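Local coordinates for protein putative aldo/keto reductase (Salmonella enterica subsp. enterica serovar Typhimurium, PDB 4R9O) that probably acts as an NADP-dependent oxidoreductase of the aldo/keto reductase family, built on a TIM barrel, at residues C[135-139]-C[140-144]; C[200-204]-C[205-209]. One frame throughout, in Å; residues are numbered along the deposited sequence.

Interaction 1: residues C[135-139]-C[140-144]; sequences PLMDA and DDVAE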
# COMPACT_ATOMS: atom_id res chain seq x y z
N PRO C 135 11.57 18.76 -6.28
CA PRO C 135 11.31 18.25 -7.63
C PRO C 135 11.77 19.24 -8.71
O PRO C 135 12.07 18.82 -9.82
CB PRO C 135 9.79 18.09 -7.66
CG PRO C 135 9.30 19.05 -6.62
CD PRO C 135 10.32 18.95 -5.53
N LEU C 136 11.85 20.52 -8.36
CA LEU C 136 12.35 21.54 -9.28
C LEU C 136 13.87 21.74 -9.19
O LEU C 136 14.42 22.65 -9.82
CB LEU C 136 11.64 22.88 -9.03
CG LEU C 136 10.17 22.93 -9.49
CD1 LEU C 136 9.61 24.33 -9.35
CD2 LEU C 136 10.03 22.41 -10.93
N MET C 137 14.55 20.91 -8.41
CA MET C 137 15.99 21.05 -8.27
C MET C 137 16.74 20.85 -9.58
O MET C 137 16.69 19.79 -10.21
CB MET C 137 16.56 20.08 -7.23
CG MET C 137 18.07 20.26 -7.08
SD MET C 137 18.91 19.15 -5.94
CE MET C 137 19.06 17.65 -6.92
N ASP C 138 17.46 21.90 -9.98
CA ASP C 138 18.36 21.87 -11.11
C ASP C 138 19.78 21.78 -10.56
O ASP C 138 20.31 22.75 -10.01
CB ASP C 138 18.16 23.14 -11.98
CG ASP C 138 19.02 23.15 -13.23
OD1 ASP C 138 20.19 22.74 -13.19
OD2 ASP C 138 18.52 23.61 -14.28
N ALA C 139 20.40 20.61 -10.70
CA ALA C 139 21.67 20.33 -10.04
C ALA C 139 22.80 21.25 -10.50
O ALA C 139 23.70 21.57 -9.71
CB ALA C 139 22.05 18.87 -10.25
N ASP C 140 22.76 21.67 -11.77
CA ASP C 140 23.73 22.63 -12.32
C ASP C 140 23.67 23.96 -11.57
O ASP C 140 24.69 24.60 -11.34
CB ASP C 140 23.46 22.91 -13.80
CG ASP C 140 23.92 21.79 -14.72
OD1 ASP C 140 24.64 20.87 -14.26
OD2 ASP C 140 23.56 21.84 -15.92
N ASP C 141 22.46 24.37 -11.24
CA ASP C 141 22.23 25.63 -10.54
C ASP C 141 22.75 25.58 -9.11
O ASP C 141 23.39 26.52 -8.64
CB ASP C 141 20.74 25.96 -10.54
CG ASP C 141 20.26 26.47 -11.89
OD1 ASP C 141 21.11 26.76 -12.77
OD2 ASP C 141 19.03 26.59 -12.05
N VAL C 142 22.46 24.47 -8.42
CA VAL C 142 22.97 24.26 -7.08
C VAL C 142 24.50 24.23 -7.10
O VAL C 142 25.15 24.87 -6.27
CB VAL C 142 22.43 22.94 -6.47
CG1 VAL C 142 23.01 22.69 -5.06
CG2 VAL C 142 20.90 22.98 -6.43
N ALA C 143 25.07 23.50 -8.07
CA ALA C 143 26.52 23.44 -8.23
C ALA C 143 27.12 24.83 -8.44
O ALA C 143 28.16 25.13 -7.87
CB ALA C 143 26.89 22.53 -9.39
N GLU C 144 26.49 25.66 -9.26
CA GLU C 144 27.00 27.03 -9.44
C GLU C 144 27.03 27.76 -8.10
O GLU C 144 28.04 28.37 -7.75
CB GLU C 144 26.14 27.82 -10.44
CG GLU C 144 26.31 27.41 -11.90
CD GLU C 144 25.46 28.24 -12.85
OE1 GLU C 144 24.91 27.67 -13.81
OE2 GLU C 144 25.35 29.47 -12.64
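Asp138 sits at the N-cap of helix 139-151 and reaches forward to the backbone of Asp140 and Asp141. Its OD1 accepts two weak hydrogen bonds, from Asp140 N at 3.1 Å and from Asp141 N at 3.4 Å, so one carboxylate oxygen answers two amides of the first helical turn, which lack the usual i-4 carbonyl within the helix. The backbone oxygen then starts the regular pattern: Val142 N donates to Asp138 O at 3.2 Å, nearly straight at 163° and in the carbonyl plane, while Asp141 N adds a weak bond to that same oxygen. One residue on, Ala143 N donates to Ala139 O at 2.9 Å.

Two carboxylates lie close together: those of Asp138 and Asp141 stack with planes 17° apart, OD2 of Asp138 lying 3.8 Å from OD2 of Asp141. Because Asp141 turns its CG away from its own carbonyl carbon (chi1 -75°), its carboxylate folds back beside Asp138. The positive end of the helix dipole probably eases this repulsion. Asp140 faces a different set of partners: its carboxylate forms salt bridges with Arg174 of the same chain and with Arg206 of a neighbouring subunit.

The apolar contact is a single pair. Met137 CG meets Val142 CG2 at 4.0 Å, the two side chains crossing at about a right angle. Leu170 and Leu171 of helix 165-173, with Ile109 of helix 106-119, cover this side.

Met137 precedes the N-cap and Val142 follows it by four residues, so the pair is a hydrophobic staple added to an Asp N-cap. Together they mark the start of the helix that follows strand 125-130, in a beta-alpha unit of the TIM barrel.

Interaction 2: residues C[200-204]-C[205-209]; sequences DQLQQ and LRIRP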
# COMPACT_ATOMS: atom_id res chain seq x y z
N ASP C 200 22.69 2.16 2.78
CA ASP C 200 23.62 1.35 2.00
C ASP C 200 24.55 2.23 1.17
O ASP C 200 25.76 2.01 1.14
CB ASP C 200 22.87 0.39 1.07
CG ASP C 200 21.96 -0.57 1.81
OD1 ASP C 200 22.30 -0.96 2.95
OD2 ASP C 200 20.90 -0.92 1.25
N GLN C 201 23.96 3.21 0.47
CA GLN C 201 24.74 4.13 -0.34
C GLN C 201 25.75 4.91 0.50
O GLN C 201 26.89 5.10 0.08
CB GLN C 201 23.82 5.12 -1.08
CG GLN C 201 24.58 6.18 -1.85
CD GLN C 201 23.69 7.27 -2.38
OE1 GLN C 201 23.02 7.96 -1.61
NE2 GLN C 201 23.62 7.40 -3.70
N LEU C 202 25.33 5.37 1.67
CA LEU C 202 26.22 6.17 2.52
C LEU C 202 27.38 5.33 3.03
O LEU C 202 28.53 5.76 2.98
CB LEU C 202 25.44 6.79 3.69
CG LEU C 202 24.39 7.81 3.24
CD1 LEU C 202 23.58 8.33 4.43
CD2 LEU C 202 25.04 8.98 2.48
N GLN C 203 27.09 4.12 3.51
CA GLN C 203 28.16 3.22 3.91
C GLN C 203 29.10 2.94 2.74
O GLN C 203 30.31 2.92 2.90
CB GLN C 203 27.62 1.89 4.46
CG GLN C 203 28.74 0.97 4.90
CD GLN C 203 28.30 -0.44 5.30
OE1 GLN C 203 27.15 -0.69 5.66
NE2 GLN C 203 29.25 -1.36 5.26
N GLN C 204 28.55 2.75 1.54
CA GLN C 204 29.37 2.41 0.39
C GLN C 204 30.35 3.54 0.07
O GLN C 204 31.52 3.31 -0.19
CB GLN C 204 28.50 2.11 -0.84
CG GLN C 204 29.31 1.75 -2.08
CD GLN C 204 28.43 1.45 -3.28
OE1 GLN C 204 27.31 0.95 -3.14
NE2 GLN C 204 28.92 1.76 -4.47
N LEU C 205 29.84 4.76 0.12
CA LEU C 205 30.64 5.94 -0.19
C LEU C 205 31.50 6.41 0.99
O LEU C 205 32.25 7.36 0.85
CB LEU C 205 29.73 7.09 -0.65
CG LEU C 205 28.96 6.85 -1.94
CD1 LEU C 205 28.16 8.09 -2.31
CD2 LEU C 205 29.92 6.49 -3.04
N ARG C 206 31.37 5.73 2.13
CA ARG C 206 32.07 6.10 3.37
C ARG C 206 31.72 7.51 3.83
O ARG C 206 32.57 8.25 4.33
CB ARG C 206 33.58 5.95 3.22
CG ARG C 206 33.99 4.54 2.75
CD ARG C 206 35.47 4.27 2.88
NE ARG C 206 35.80 2.93 2.39
CZ ARG C 206 35.68 1.81 3.11
NH1 ARG C 206 35.28 1.87 4.38
NH2 ARG C 206 35.99 0.64 2.57
N ILE C 207 30.45 7.87 3.65
CA ILE C 207 29.90 9.14 4.10
C ILE C 207 28.98 8.88 5.27
O ILE C 207 28.07 8.05 5.18
CB ILE C 207 29.13 9.85 2.96
CG1 ILE C 207 30.11 10.28 1.86
CG2 ILE C 207 28.31 11.04 3.49
CD1 ILE C 207 29.48 10.63 0.55
N ARG C 208 29.22 9.57 6.38
CA ARG C 208 28.44 9.32 7.58
C ARG C 208 27.25 10.28 7.67
O ARG C 208 27.40 11.50 7.55
CB ARG C 208 29.34 9.42 8.81
CG ARG C 208 30.43 8.35 8.82
CD ARG C 208 31.46 8.54 9.92
NE ARG C 208 30.93 8.29 11.26
CZ ARG C 208 31.68 7.94 12.31
NH1 ARG C 208 32.98 7.79 12.16
NH2 ARG C 208 31.11 7.74 13.49
N PRO C 209 26.05 9.72 7.89
CA PRO C 209 24.87 10.58 7.99
C PRO C 209 24.73 11.24 9.36
O PRO C 209 25.07 10.62 10.38
CB PRO C 209 23.72 9.61 7.76
CG PRO C 209 24.25 8.29 8.29
CD PRO C 209 25.73 8.29 8.03
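Helix 198-205 ends in a Schellman motif: Arg206 takes a positive phi of 59°, and two amides turn back into the last turn. The wider bond runs from Ile207 N to Leu202 O at 2.9 Å; within it, Arg206 N donates to Gln203 O at 3.1 Å, approaching from above the carbonyl plane, 72° out of it. Just before them, Leu205 N still makes an ordinary helical bond to Gln201 O at 3.0 Å.

Leu202 carries the apolar side of the turn, and its two methyls divide the work. CD2 touches CG2 of Ile207 at 4.0 Å, the side chains crossing at about a right angle; this is the hydrophobic pair that commonly accompanies a Schellman motif. CD1 lies against the proline ring further along, 3.6 Å from Pro209 CB, with CG of that ring also close. The leucine's chi1 of -65°, with CG opposite its own carbonyl carbon, extends the branch over the returning chain, and its CB packs 3.3 Å from Ile207 O.

A looser contact joins Gln201 to Leu205, where CG of the glutamine meets CD1 of the leucine at 4.1 Å. Beyond that, the amide NE2 of Gln201 is tied to the carbonyl of Pro165. The extended chain of Arg206 ends at Asp140 of another subunit, whose Arg174 also donates to the carbonyls of Gln203 and Gln204.

Phe168 of helix 165-173 packs on Gln201, Leu205 and Ile207, so helix 165-173, the preceding one in the chain, with strand 182-185 between them, lies against this helix end, while Pro209 leads directly into strand 210-212 and bonds through its backbone with Leu261, at the neighbouring parallel strand 261-264.

How the interactions relate
Interaction 1 begins a helix and interaction 2 ends one, in different beta-alpha units of the same barrel. Their centres are 22 Å apart and their nearest atoms about 12 Å, with no touch. Both are partly buried, but interaction 2 lies deeper, its centre about 16 Å from that of the chain against 22 Å for interaction 1. At 135-144 a side-chain carboxylate joins the carbonyls in accepting amides, whereas at 200-209 the turn bonds run to backbone carbonyls alone and a leucine does most of the packing. Both meet helix 165-173, through different residues. Across the subunit interface, between chains, the two helix ends meet.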